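Local coordinates for protein (5-formylfuran-3-yl)methyl phosphate transaminase (Methanococcus jannaschii, PDB 2Z61) that catalyses the pyridoxal-phosphate-dependent transamination between alanine and a furancarboxaldehyde phosphate that supplies the furan precursor of methanofuran, at residues L195-K200 / K280-R285. Numbering follows the deposited sequence.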
loop_
_atom_site.group_PDB
_atom_site.type_symbol
_atom_site.label_atom_id
_atom_site.label_comp_id
_atom_site.label_asym_id
_atom_site.label_seq_id
_atom_site.Cartn_x
_atom_site.Cartn_y
_atom_site.Cartn_z
ATOM N N LEU A 195 5.601 23.240 4.705
ATOM C CA LEU A 195 4.824 24.158 3.885
ATOM C C LEU A 195 4.156 25.138 4.840
ATOM O O LEU A 195 2.939 25.123 5.022
ATOM C CB LEU A 195 3.774 23.390 3.078
ATOM C CG LEU A 195 4.368 22.486 1.995
ATOM C CD1 LEU A 195 3.265 21.767 1.244
ATOM C CD2 LEU A 195 5.206 23.333 1.048
ATOM N N VAL A 196 4.976 25.968 5.476
ATOM C CA VAL A 196 4.505 26.970 6.432
ATOM C C VAL A 196 5.125 28.301 6.028
ATOM O O VAL A 196 6.338 28.401 5.875
ATOM C CB VAL A 196 4.908 26.579 7.870
ATOM C CG1 VAL A 196 4.563 27.694 8.843
ATOM C CG2 VAL A 196 4.177 25.305 8.264
ATOM N N TYR A 197 4.291 29.323 5.865
ATOM C CA TYR A 197 4.769 30.620 5.399
ATOM C C TYR A 197 4.943 31.718 6.442
ATOM O O TYR A 197 5.521 32.759 6.152
ATOM C CB TYR A 197 3.850 31.097 4.270
ATOM C CG TYR A 197 3.469 29.966 3.336
ATOM C CD1 TYR A 197 2.164 29.480 3.292
ATOM C CD2 TYR A 197 4.432 29.328 2.556
ATOM C CE1 TYR A 197 1.823 28.383 2.501
ATOM C CE2 TYR A 197 4.106 28.222 1.759
ATOM C CZ TYR A 197 2.799 27.758 1.740
ATOM O OH TYR A 197 2.471 26.663 0.974
ATOM N N GLU A 198 4.436 31.485 7.646
ATOM C CA GLU A 198 4.556 32.438 8.744
ATOM C C GLU A 198 4.776 31.678 10.047
ATOM O O GLU A 198 4.000 30.787 10.392
ATOM C CB GLU A 198 3.289 33.283 8.881
ATOM C CG GLU A 198 3.192 34.463 7.938
ATOM C CD GLU A 198 1.979 35.325 8.238
ATOM O OE1 GLU A 198 1.876 35.825 9.380
ATOM O OE2 GLU A 198 1.132 35.505 7.335
ATOM N N GLY A 199 5.837 32.022 10.766
ATOM C CA GLY A 199 6.099 31.352 12.026
ATOM C C GLY A 199 7.108 30.221 11.955
ATOM O O GLY A 199 8.016 30.226 11.122
ATOM N N LYS A 200 6.930 29.237 12.832
ATOM C CA LYS A 200 7.836 28.096 12.910
ATOM C C LYS A 200 7.118 26.764 12.705
ATOM O O LYS A 200 5.939 26.618 13.045
ATOM C CB LYS A 200 8.507 28.078 14.285
ATOM C CG LYS A 200 8.825 29.459 14.834
ATOM C CD LYS A 200 8.815 29.462 16.354
ATOM C CE LYS A 200 8.950 30.870 16.905
ATOM N NZ LYS A 200 8.766 30.883 18.380
ATOM N N LYS A 280 8.406 29.564 -1.774
ATOM C CA LYS A 280 8.198 30.981 -2.070
ATOM C C LYS A 280 7.032 31.180 -3.040
ATOM O O LYS A 280 6.186 32.046 -2.837
ATOM C CB LYS A 280 9.464 31.596 -2.676
ATOM C CG LYS A 280 10.369 32.316 -1.688
ATOM C CD LYS A 280 10.826 31.417 -0.557
ATOM C CE LYS A 280 11.793 32.158 0.357
ATOM N NZ LYS A 280 12.960 32.709 -0.400
ATOM N N GLU A 281 6.991 30.377 -4.098
ATOM C CA GLU A 281 5.920 30.486 -5.080
ATOM C C GLU A 281 4.554 30.242 -4.437
ATOM O O GLU A 281 3.606 30.982 -4.693
ATOM C CB GLU A 281 6.149 29.493 -6.229
ATOM C CG GLU A 281 5.018 29.462 -7.251
ATOM C CD GLU A 281 4.857 30.772 -8.009
ATOM O OE1 GLU A 281 5.005 31.855 -7.404
ATOM O OE2 GLU A 281 4.567 30.713 -9.218
ATOM N N PHE A 282 4.455 29.207 -3.604
ATOM C CA PHE A 282 3.196 28.894 -2.929
ATOM C C PHE A 282 2.737 30.079 -2.081
ATOM O O PHE A 282 1.550 30.383 -2.021
ATOM C CB PHE A 282 3.359 27.660 -2.024
ATOM C CG PHE A 282 3.032 26.342 -2.696
ATOM C CD1 PHE A 282 3.806 25.216 -2.452
ATOM C CD2 PHE A 282 1.927 26.218 -3.531
ATOM C CE1 PHE A 282 3.487 23.988 -3.027
ATOM C CE2 PHE A 282 1.597 24.992 -4.113
ATOM C CZ PHE A 282 2.380 23.876 -3.859
ATOM N N ASP A 283 3.681 30.741 -1.421
ATOM C CA ASP A 283 3.340 31.873 -0.570
ATOM C C ASP A 283 2.838 33.057 -1.394
ATOM O O ASP A 283 1.933 33.781 -0.970
ATOM C CB ASP A 283 4.549 32.281 0.277
ATOM C CG ASP A 283 4.211 33.358 1.288
ATOM O OD1 ASP A 283 3.100 33.313 1.855
ATOM O OD2 ASP A 283 5.060 34.242 1.532
ATOM N N ARG A 284 3.421 33.253 -2.574
ATOM C CA ARG A 284 2.988 34.344 -3.437
ATOM C C ARG A 284 1.533 34.076 -3.826
ATOM O O ARG A 284 0.704 34.987 -3.864
ATOM C CB ARG A 284 3.853 34.413 -4.697
ATOM C CG ARG A 284 3.700 35.722 -5.461
ATOM C CD ARG A 284 4.572 35.761 -6.705
ATOM N NE ARG A 284 3.810 35.930 -7.939
ATOM C CZ ARG A 284 3.814 35.053 -8.939
ATOM N NH1 ARG A 284 4.543 33.950 -8.852
ATOM N NH2 ARG A 284 3.085 35.277 -10.025
ATOM N N ARG A 285 1.230 32.813 -4.103
ATOM C CA ARG A 285 -0.116 32.411 -4.481
ATOM C C ARG A 285 -1.082 32.580 -3.311
ATOM O O ARG A 285 -2.191 33.091 -3.471
ATOM C CB ARG A 285 -0.111 30.953 -4.920
ATOM C CG ARG A 285 0.837 30.655 -6.069
ATOM C CD ARG A 285 0.970 29.159 -6.246
ATOM N NE ARG A 285 1.643 28.791 -7.479
ATOM C CZ ARG A 285 1.847 27.535 -7.858
ATOM N NH1 ARG A 285 1.423 26.536 -7.085
ATOM N NH2 ARG A 285 2.468 27.278 -9.007
HETATM O O HOH W 1 7.167 32.714 3.621
#
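Tyr-197 and Asp-283 bring the irregular loop 195-200 nearest to the helix segment 280-285, their CA atoms 6.3 Å apart, whereas the CA atoms of Leu-195 and Phe-282 are 8.5 Å apart. The Tyr-197 ring lies against the helix: Asp-283 N and CA lie over one face, CA offset toward the rim, and Leu-195 O lies over the opposite face, likewise offset. CG anti to the backbone N (chi1 -174°) carries the Asp-283 carboxylate alongside the tyrosine, only 11° from the ring plane, with OD1 3.4 Å from Tyr-197 CB. At the phenol end, Tyr-197 CZ packs 3.8 Å from Phe-282 CB, while OH hydrogen-bonds to Ala-306 O. In this aminotransferase of class I, the contact joins the loop between strands 185-189 and 214-219 of the large mixed sheet to the long helix 269-295. Leu-195 CD2 adds a second apolar contact, 4.2 Å from Phe-282 CD1. No direct hydrogen bond crosses; a water O lies 3.0 Å from Tyr-197 O, to which it donates, and donates weakly to Asp-283 OD2, while OD1 forms a salt bridge with Arg-286. An alanine in place of Tyr-197 is likely to open a gap beside Phe-282 CB and deprive Ala-306 O of its hydroxyl partner.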